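Local atomic coordinates of ribosomal RNA small subunit methyltransferase E (Legionella pneumophila, PDB entry 5O95), a protein that probably methylates the N3 position of a specific uridine in 16S ribosomal RNA, using S-adenosyl-L-methionine as methyl donor. Residues I7-P12 with L43-G48; K51-S56 with V67-V72. All blocks are in the same frame, centred on the assembly; numbering follows the deposited sequence.

In the fold
Both contacts belong to one mixed beta sheet near the N-terminus, in the small PUA-like domain of this RsmE-family enzyme. Across that sheet the strands run 8-10, 42-46, 51-61, 64-74 and 20-22, so contact 1 joins the first two and contact 2 the third and fourth. Their centres are about 9 Å apart. Strands 42-46 and 51-61 are sheet neighbours and link them: Leu-45 O lies 2.7 Å from Phe-53 N, a probable hydrogen bond. Both segments of contact 1 precede those of contact 2. Both contacts lie away from the S-adenosyl-L-methionine site of the SPOUT-type methyltransferase domain; together they build the body of a domain that, like other PUA domains, probably takes part in binding RNA.

Contact 1: residues I7-P12 with L43-G48; sequences IRIYQP and LTLFNG
The ring of Phe-46 lies between two residues of the strand beside it. On one face rests the guanidinium of Arg-8, nearly parallel to the ring (planes 10° apart), with NH2 3.4 Å from Phe-46 CE1. Arg-8 CZ is 4.2 Å from the centroid of the Phe-46 ring but 31° off its normal, so the cation-pi stack is off-centre. The opposite face receives the backbone of Tyr-10, whose CB, 3.7 Å from Phe-46 CZ, makes an off-centre CH-pi contact with the ring. The Tyr-10 ring itself meets Phe-46 obliquely, while the amide N of Gly-48 sits at the tyrosine's edge, 3.7 Å from CE1. Gly-48 suits this turn because its backbone angles would press a CB against the preceding carbonyl.

Phe-46 CG stands between its own N and carbonyl carbon (chi1 63°), which swings the ring across to the neighbouring strand. Arginine combines a flat face for the phenyl with N-H groups for polar partners: NE bonds Glu-143 O, and NH2 bonds Cys-142 O and Asn-148 OD1.

Beneath these groups runs a parallel ladder. Ile-9 is held by the neighbouring strand through both backbone atoms: its N bonds Thr-44 O (3.0 Å) and its O accepts from Phe-46 N. Thr-44 N to Ile-7 O and Gln-11 N to Phe-46 O (2.8 Å) extend the ladder at its two ends. On the other face of the sheet, branched aliphatic chains mesh: Ile-9 CB is 3.8 Å from Leu-45 CD2.

Ile-9 also packs on Ala-27, His-30 and Val-31 of helix 25-34, which covers that apolar face. Strand 8-10 is outermost in this chain's sheet, and away from strand 42-46 its Tyr-10 N bonds the carboxylate of Glu-143 in helix 124-145.

Contact 2: residues K51-S56 with V67-V72; sequences KEFTAS and VRIASV
Phe-53 and Val-72 face each other as a non-hydrogen-bonded antiparallel pair, their side chains lying alongside one another and pointing the same way. Phe-53 CB lies near Ser-71 O (4.1 Å) and Ile-69 CG2, and from it the chain turns with CG anti to the carbonyl carbon (chi1 -58°). CD2 then meets Val-72 CG2 at 3.5 Å and has Ile-69 CG2 near the ring plane, at the edge. Farther out, CE2 touches Val-72 CG1 at 3.5 Å, and CZ reaches the same methyl more loosely. Valine's two methyls thus follow one side of the ring, a use to which a beta-branched residue is well suited.

Between Thr-54 and Ala-55 the register slips by one residue in a classic beta bulge. Thr-54 O takes a bond from Ala-70 N (2.7 Å) and a weak one from Ser-71 N, while Thr-54 N donates to Ser-71 O. Beyond it Ala-55 pairs with Ile-69, without hydrogen bonds, and its small CB fits against Val-67 CG2 (4.0 Å). Ser-56 and Arg-68 then pair through two backbone bonds, and a water joins Ser-56 OG to Arg-68 O, donating to the latter.

Strands 51-61 and 64-74 form a hairpin. Strand 42-46 flanks the first, its Leu-45 packing on Val-67 and Ile-69, and strand 20-22 flanks the second, with Leu-21 bonded to Val-67 through the backbone.

Contact 1: residues I7-P12 with L43-G48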
ATOM      1  N   ILE B   7       3.384  23.921  -2.205  1.00 20.54           N
ATOM      2  CA  ILE B   7       4.544  23.060  -2.373  1.00 20.21           C
ATOM      3  C   ILE B   7       5.408  23.087  -1.117  1.00 20.95           C
ATOM      4  O   ILE B   7       5.749  24.162  -0.598  1.00 21.07           O
ATOM      5  CB  ILE B   7       5.324  23.525  -3.612  1.00 28.14           C
ATOM      6  CG1 ILE B   7       4.510  23.266  -4.885  1.00 29.01           C
ATOM      7  CG2 ILE B   7       6.689  22.866  -3.675  1.00 25.67           C
ATOM      8  CD1 ILE B   7       4.269  21.806  -5.162  1.00 39.78           C
ATOM      9  N   ARG B   8       5.788  21.903  -0.630  1.00 16.28           N
ATOM     10  CA  ARG B   8       6.651  21.740   0.531  1.00 15.68           C
ATOM     11  C   ARG B   8       8.034  21.270   0.099  1.00 16.59           C
ATOM     12  O   ARG B   8       8.156  20.394  -0.764  1.00 16.94           O
ATOM     13  CB  ARG B   8       6.083  20.701   1.498  1.00 15.86           C
ATOM     14  CG  ARG B   8       4.875  21.194   2.268  1.00 15.98           C
ATOM     15  CD  ARG B   8       4.085  20.014   2.833  1.00 17.04           C
ATOM     16  NE  ARG B   8       4.941  19.093   3.573  1.00 13.71           N
ATOM     17  CZ  ARG B   8       5.419  19.318   4.796  1.00 14.47           C
ATOM     18  NH1 ARG B   8       5.124  20.462   5.462  1.00 15.38           N
ATOM     19  NH2 ARG B   8       6.203  18.430   5.362  1.00 13.51           N
ATOM     20  N   ILE B   9       9.072  21.837   0.720  1.00 15.15           N
ATOM     21  CA  ILE B   9      10.464  21.564   0.360  1.00 15.70           C
ATOM     22  C   ILE B   9      11.262  21.425   1.651  1.00 17.89           C
ATOM     23  O   ILE B   9      11.240  22.325   2.497  1.00 15.00           O
ATOM     24  CB  ILE B   9      11.070  22.704  -0.496  1.00 16.23           C
ATOM     25  CG1 ILE B   9      10.290  22.914  -1.804  1.00 16.87           C
ATOM     26  CG2 ILE B   9      12.554  22.462  -0.774  1.00 16.72           C
ATOM     27  CD1 ILE B   9      10.410  21.714  -2.781  1.00 18.83           C
ATOM     28  N   TYR B  10      11.986  20.323   1.799  1.00 14.91           N
ATOM     29  CA  TYR B  10      12.822  20.131   2.971  1.00 15.12           C
ATOM     30  C   TYR B  10      14.113  20.926   2.806  1.00 13.83           C
ATOM     31  O   TYR B  10      14.829  20.761   1.810  1.00 16.13           O
ATOM     32  CB  TYR B  10      13.199  18.649   3.059  1.00 13.43           C
ATOM     33  CG  TYR B  10      14.269  18.331   4.064  1.00 15.13           C
ATOM     34  CD1 TYR B  10      14.059  18.484   5.432  1.00 15.18           C
ATOM     35  CD2 TYR B  10      15.521  17.889   3.639  1.00 15.14           C
ATOM     36  CE1 TYR B  10      15.049  18.174   6.356  1.00 14.85           C
ATOM     37  CE2 TYR B  10      16.528  17.577   4.552  1.00 17.99           C
ATOM     38  CZ  TYR B  10      16.297  17.724   5.900  1.00 16.72           C
ATOM     39  OH  TYR B  10      17.295  17.405   6.790  1.00 19.75           O
ATOM     40  N   GLN B  11      14.413  21.791   3.790  1.00 14.00           N
ATOM     41  CA  GLN B  11      15.719  22.441   3.859  1.00 14.25           C
ATOM     42  C   GLN B  11      16.163  22.398   5.312  1.00 16.03           C
ATOM     43  O   GLN B  11      15.452  22.927   6.184  1.00 16.91           O
ATOM     44  CB  GLN B  11      15.622  23.915   3.439  1.00 18.21           C
ATOM     45  CG  GLN B  11      15.415  24.172   1.946  1.00 16.91           C
ATOM     46  CD  GLN B  11      16.655  23.853   1.147  1.00 16.59           C
ATOM     47  OE1 GLN B  11      17.516  24.715   0.917  1.00 20.59           O
ATOM     48  NE2 GLN B  11      16.774  22.590   0.728  1.00 17.35           N
ATOM     49  N   PRO B  12      17.313  21.804   5.620  1.00 16.45           N
ATOM     50  CA  PRO B  12      17.777  21.779   7.006  1.00 14.09           C
ATOM     51  C   PRO B  12      18.186  23.179   7.441  1.00 16.38           C
ATOM     52  O   PRO B  12      18.514  24.039   6.620  1.00 20.30           O
ATOM     53  CB  PRO B  12      18.990  20.847   6.955  1.00 25.31           C
ATOM     54  CG  PRO B  12      19.488  20.970   5.551  1.00 24.06           C
ATOM     55  CD  PRO B  12      18.231  21.088   4.712  1.00 15.28           C
ATOM     56  N   LEU B  43       6.092  28.864  -1.097  1.00 22.79           N
ATOM     57  CA  LEU B  43       6.646  27.577  -0.705  1.00 21.65           C
ATOM     58  C   LEU B  43       6.558  27.464   0.805  1.00 27.76           C
ATOM     59  O   LEU B  43       6.637  28.461   1.522  1.00 24.82           O
ATOM     60  CB  LEU B  43       8.156  27.465  -1.029  1.00 24.48           C
ATOM     61  CG  LEU B  43       8.645  27.406  -2.468  1.00 32.79           C
ATOM     62  CD1 LEU B  43      10.164  27.481  -2.525  1.00 24.03           C
ATOM     63  CD2 LEU B  43       8.163  26.116  -3.095  1.00 64.03           C
ATOM     64  N   THR B  44       6.422  26.241   1.283  1.00 18.95           N
ATOM     65  CA  THR B  44       6.535  25.937   2.701  1.00 15.45           C
ATOM     66  C   THR B  44       7.797  25.116   2.855  1.00 16.79           C
ATOM     67  O   THR B  44       7.853  23.976   2.392  1.00 18.81           O
ATOM     68  CB  THR B  44       5.327  25.151   3.201  1.00 19.33           C
ATOM     69  OG1 THR B  44       4.122  25.912   3.023  1.00 20.31           O
ATOM     70  CG2 THR B  44       5.497  24.812   4.692  1.00 23.19           C
ATOM     71  N   LEU B  45       8.836  25.701   3.442  1.00 17.24           N
ATOM     72  CA  LEU B  45      10.012  24.911   3.762  1.00 15.65           C
ATOM     73  C   LEU B  45       9.799  24.257   5.116  1.00 16.49           C
ATOM     74  O   LEU B  45       9.066  24.765   5.954  1.00 16.39           O
ATOM     75  CB  LEU B  45      11.255  25.796   3.840  1.00 17.12           C
ATOM     76  CG  LEU B  45      11.358  26.768   2.676  1.00 22.51           C
ATOM     77  CD1 LEU B  45      12.564  27.708   2.885  1.00 26.24           C
ATOM     78  CD2 LEU B  45      11.443  26.041   1.335  1.00 22.78           C
ATOM     79  N   PHE B  46      10.423  23.103   5.320  1.00 15.74           N
ATOM     80  CA  PHE B  46      10.472  22.539   6.657  1.00 16.99           C
ATOM     81  C   PHE B  46      11.859  21.964   6.866  1.00 15.13           C
ATOM     82  O   PHE B  46      12.556  21.616   5.909  1.00 14.41           O
ATOM     83  CB  PHE B  46       9.371  21.492   6.890  1.00 14.71           C
ATOM     84  CG  PHE B  46       9.500  20.287   5.997  1.00 14.80           C
ATOM     85  CD1 PHE B  46       9.049  20.353   4.689  1.00 16.97           C
ATOM     86  CD2 PHE B  46      10.111  19.129   6.457  1.00 13.38           C
ATOM     87  CE1 PHE B  46       9.176  19.248   3.835  1.00 18.03           C
ATOM     88  CE2 PHE B  46      10.237  18.014   5.603  1.00 14.98           C
ATOM     89  CZ  PHE B  46       9.790  18.095   4.299  1.00 16.07           C
ATOM     90  N   ASN B  47      12.259  21.864   8.134  1.00 16.19           N
ATOM     91  CA  ASN B  47      13.670  21.685   8.465  1.00 14.36           C
ATOM     92  C   ASN B  47      13.988  20.350   9.129  1.00 15.89           C
ATOM     93  O   ASN B  47      15.127  20.140   9.574  1.00 18.65           O
ATOM     94  CB  ASN B  47      14.191  22.861   9.308  1.00 13.33           C
ATOM     95  CG  ASN B  47      13.651  22.865  10.734  1.00 16.94           C
ATOM     96  OD1 ASN B  47      12.696  22.154  11.068  1.00 14.82           O
ATOM     97  ND2 ASN B  47      14.237  23.731  11.577  1.00 17.55           N
ATOM     98  N   GLY B  48      13.034  19.414   9.147  1.00 16.44           N
ATOM     99  CA  GLY B  48      13.234  18.161   9.838  1.00 17.59           C
ATOM    100  C   GLY B  48      13.114  18.234  11.337  1.00 15.92           C
ATOM    101  O   GLY B  48      13.284  17.216  12.005  1.00 18.62           O
TER

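Contact 2: residues K51-S56 with V67-V72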
ATOM      1  N   LYS B  51       9.442  22.458  12.247  0.55 16.84           N
ATOM      2  CA  LYS B  51       9.166  23.858  11.953  0.55 13.82           C
ATOM      3  C   LYS B  51       8.856  24.001  10.471  0.55 15.89           C
ATOM      4  O   LYS B  51       9.538  23.406   9.627  0.55 17.81           O
ATOM      5  CB  LYS B  51      10.349  24.753  12.320  0.55 15.24           C
ATOM      6  CG  LYS B  51      10.576  24.834  13.815  0.55 20.37           C
ATOM      7  CD  LYS B  51      11.791  25.701  14.141  0.55 20.25           C
ATOM      8  CE  LYS B  51      12.122  25.629  15.619  0.55 25.49           C
ATOM      9  NZ  LYS B  51      13.353  26.407  15.923  0.55 27.15           N
ATOM     10  N   GLU B  52       7.838  24.800  10.165  1.00 16.83           N
ATOM     11  CA  GLU B  52       7.463  25.144   8.798  1.00 14.01           C
ATOM     12  C   GLU B  52       7.758  26.620   8.575  1.00 19.91           C
ATOM     13  O   GLU B  52       7.413  27.458   9.416  1.00 20.17           O
ATOM     14  CB  GLU B  52       5.977  24.876   8.551  1.00 16.69           C
ATOM     15  CG  GLU B  52       5.671  23.390   8.336  1.00 13.26           C
ATOM     16  CD  GLU B  52       4.211  23.137   8.041  1.00 21.53           C
ATOM     17  OE1 GLU B  52       3.429  24.086   7.823  1.00 20.94           O
ATOM     18  OE2 GLU B  52       3.831  21.951   7.994  1.00 20.25           O
ATOM     19  N   PHE B  53       8.398  26.932   7.446  1.00 18.41           N
ATOM     20  CA  PHE B  53       8.803  28.294   7.105  1.00 15.12           C
ATOM     21  C   PHE B  53       7.996  28.718   5.888  1.00 19.64           C
ATOM     22  O   PHE B  53       8.141  28.146   4.806  1.00 20.94           O
ATOM     23  CB  PHE B  53      10.303  28.327   6.829  1.00 14.56           C
ATOM     24  CG  PHE B  53      11.129  27.852   7.991  1.00 18.69           C
ATOM     25  CD1 PHE B  53      11.385  26.486   8.161  1.00 17.34           C
ATOM     26  CD2 PHE B  53      11.649  28.765   8.911  1.00 16.56           C
ATOM     27  CE1 PHE B  53      12.113  26.036   9.248  1.00 19.62           C
ATOM     28  CE2 PHE B  53      12.373  28.327  10.006  1.00 17.25           C
ATOM     29  CZ  PHE B  53      12.624  26.953  10.162  1.00 18.68           C
ATOM     30  N   THR B  54       7.123  29.699   6.064  1.00 18.23           N
ATOM     31  CA  THR B  54       6.357  30.203   4.935  1.00 19.08           C
ATOM     32  C   THR B  54       7.256  31.126   4.145  1.00 23.12           C
ATOM     33  O   THR B  54       7.838  32.062   4.710  1.00 20.97           O
ATOM     34  CB  THR B  54       5.111  30.938   5.423  1.00 20.92           C
ATOM     35  OG1 THR B  54       4.297  30.036   6.169  1.00 22.27           O
ATOM     36  CG2 THR B  54       4.299  31.464   4.238  1.00 24.65           C
ATOM     37  N   ALA B  55       7.398  30.860   2.852  1.00 20.42           N
ATOM     38  CA  ALA B  55       8.394  31.551   2.053  1.00 20.10           C
ATOM     39  C   ALA B  55       7.806  31.870   0.690  1.00 21.59           C
ATOM     40  O   ALA B  55       6.797  31.304   0.269  1.00 23.42           O
ATOM     41  CB  ALA B  55       9.685  30.730   1.886  1.00 18.61           C
ATOM     42  N   SER B  56       8.449  32.799   0.008  1.00 20.74           N
ATOM     43  CA  SER B  56       8.101  33.099  -1.365  1.00 27.91           C
ATOM     44  C   SER B  56       9.376  33.215  -2.176  1.00 23.32           C
ATOM     45  O   SER B  56      10.450  33.553  -1.657  1.00 23.38           O
ATOM     46  CB  SER B  56       7.273  34.367  -1.482  1.00 37.86           C
ATOM     47  OG  SER B  56       8.016  35.459  -1.000  1.00 32.72           O
ATOM     48  N   VAL B  67      14.748  32.472  -1.753  1.00 16.07           N
ATOM     49  CA  VAL B  67      13.418  32.581  -1.166  1.00 19.14           C
ATOM     50  C   VAL B  67      13.476  33.484   0.055  1.00 22.24           C
ATOM     51  O   VAL B  67      14.458  33.502   0.800  1.00 23.92           O
ATOM     52  CB  VAL B  67      12.784  31.213  -0.830  1.00 19.17           C
ATOM     53  CG1 VAL B  67      12.904  30.284  -2.026  1.00 20.07           C
ATOM     54  CG2 VAL B  67      13.395  30.602   0.435  1.00 21.38           C
ATOM     55  N   ARG B  68      12.405  34.233   0.259  1.00 20.83           N
ATOM     56  CA  ARG B  68      12.296  35.147   1.385  1.00 21.76           C
ATOM     57  C   ARG B  68      11.403  34.488   2.426  1.00 17.28           C
ATOM     58  O   ARG B  68      10.254  34.149   2.135  1.00 20.50           O
ATOM     59  CB  ARG B  68      11.733  36.490   0.917  1.00 20.89           C
ATOM     60  CG  ARG B  68      11.614  37.540   2.023  1.00 24.10           C
ATOM     61  CD  ARG B  68      12.988  37.962   2.566  1.00 23.34           C
ATOM     62  NE  ARG B  68      13.824  38.584   1.541  1.00 27.60           N
ATOM     63  CZ  ARG B  68      15.004  39.149   1.783  1.00 27.53           C
ATOM     64  NH1 ARG B  68      15.489  39.158   3.016  1.00 27.22           N
ATOM     65  NH2 ARG B  68      15.704  39.695   0.793  1.00 27.26           N
ATOM     66  N   ILE B  69      11.960  34.245   3.611  1.00 20.55           N
ATOM     67  CA  ILE B  69      11.221  33.637   4.709  1.00 20.04           C
ATOM     68  C   ILE B  69      10.310  34.697   5.313  1.00 19.11           C
ATOM     69  O   ILE B  69      10.787  35.729   5.804  1.00 23.14           O
ATOM     70  CB  ILE B  69      12.171  33.092   5.788  1.00 22.38           C
ATOM     71  CG1 ILE B  69      13.273  32.215   5.189  1.00 37.18           C
ATOM     72  CG2 ILE B  69      11.369  32.367   6.862  1.00 20.59           C
ATOM     73  CD1 ILE B  69      12.779  30.959   4.610  1.00 31.38           C
ATOM     74  N   ALA B  70       9.001  34.449   5.287  1.00 19.54           N
ATOM     75  CA  ALA B  70       8.055  35.399   5.870  1.00 18.23           C
ATOM     76  C   ALA B  70       7.714  35.074   7.319  1.00 22.75           C
ATOM     77  O   ALA B  70       7.574  35.988   8.145  1.00 24.22           O
ATOM     78  CB  ALA B  70       6.768  35.425   5.044  1.00 21.93           C
ATOM     79  N   SER B  71       7.548  33.799   7.651  1.00 20.93           N
ATOM     80  CA  SER B  71       7.088  33.453   8.984  1.00 21.21           C
ATOM     81  C   SER B  71       7.429  31.998   9.264  1.00 19.13           C
ATOM     82  O   SER B  71       7.757  31.224   8.352  1.00 20.47           O
ATOM     83  CB  SER B  71       5.593  33.729   9.153  1.00 22.07           C
ATOM     84  OG  SER B  71       4.871  32.858   8.296  1.00 22.19           O
ATOM     85  N   VAL B  72       7.425  31.657  10.552  1.00 17.72           N
ATOM     86  CA  VAL B  72       7.824  30.342  11.047  1.00 20.54           C
ATOM     87  C   VAL B  72       6.719  29.810  11.949  1.00 21.32           C
ATOM     88  O   VAL B  72       6.130  30.569  12.724  1.00 19.10           O
ATOM     89  CB  VAL B  72       9.154  30.421  11.829  1.00 24.95           C
ATOM     90  CG1 VAL B  72       9.665  29.012  12.152  1.00 25.52           C
ATOM     91  CG2 VAL B  72      10.191  31.192  11.040  1.00 17.32           C
TER
HETATM   92  O   HOH W   1       7.990  35.613   1.649  1.00 25.84           O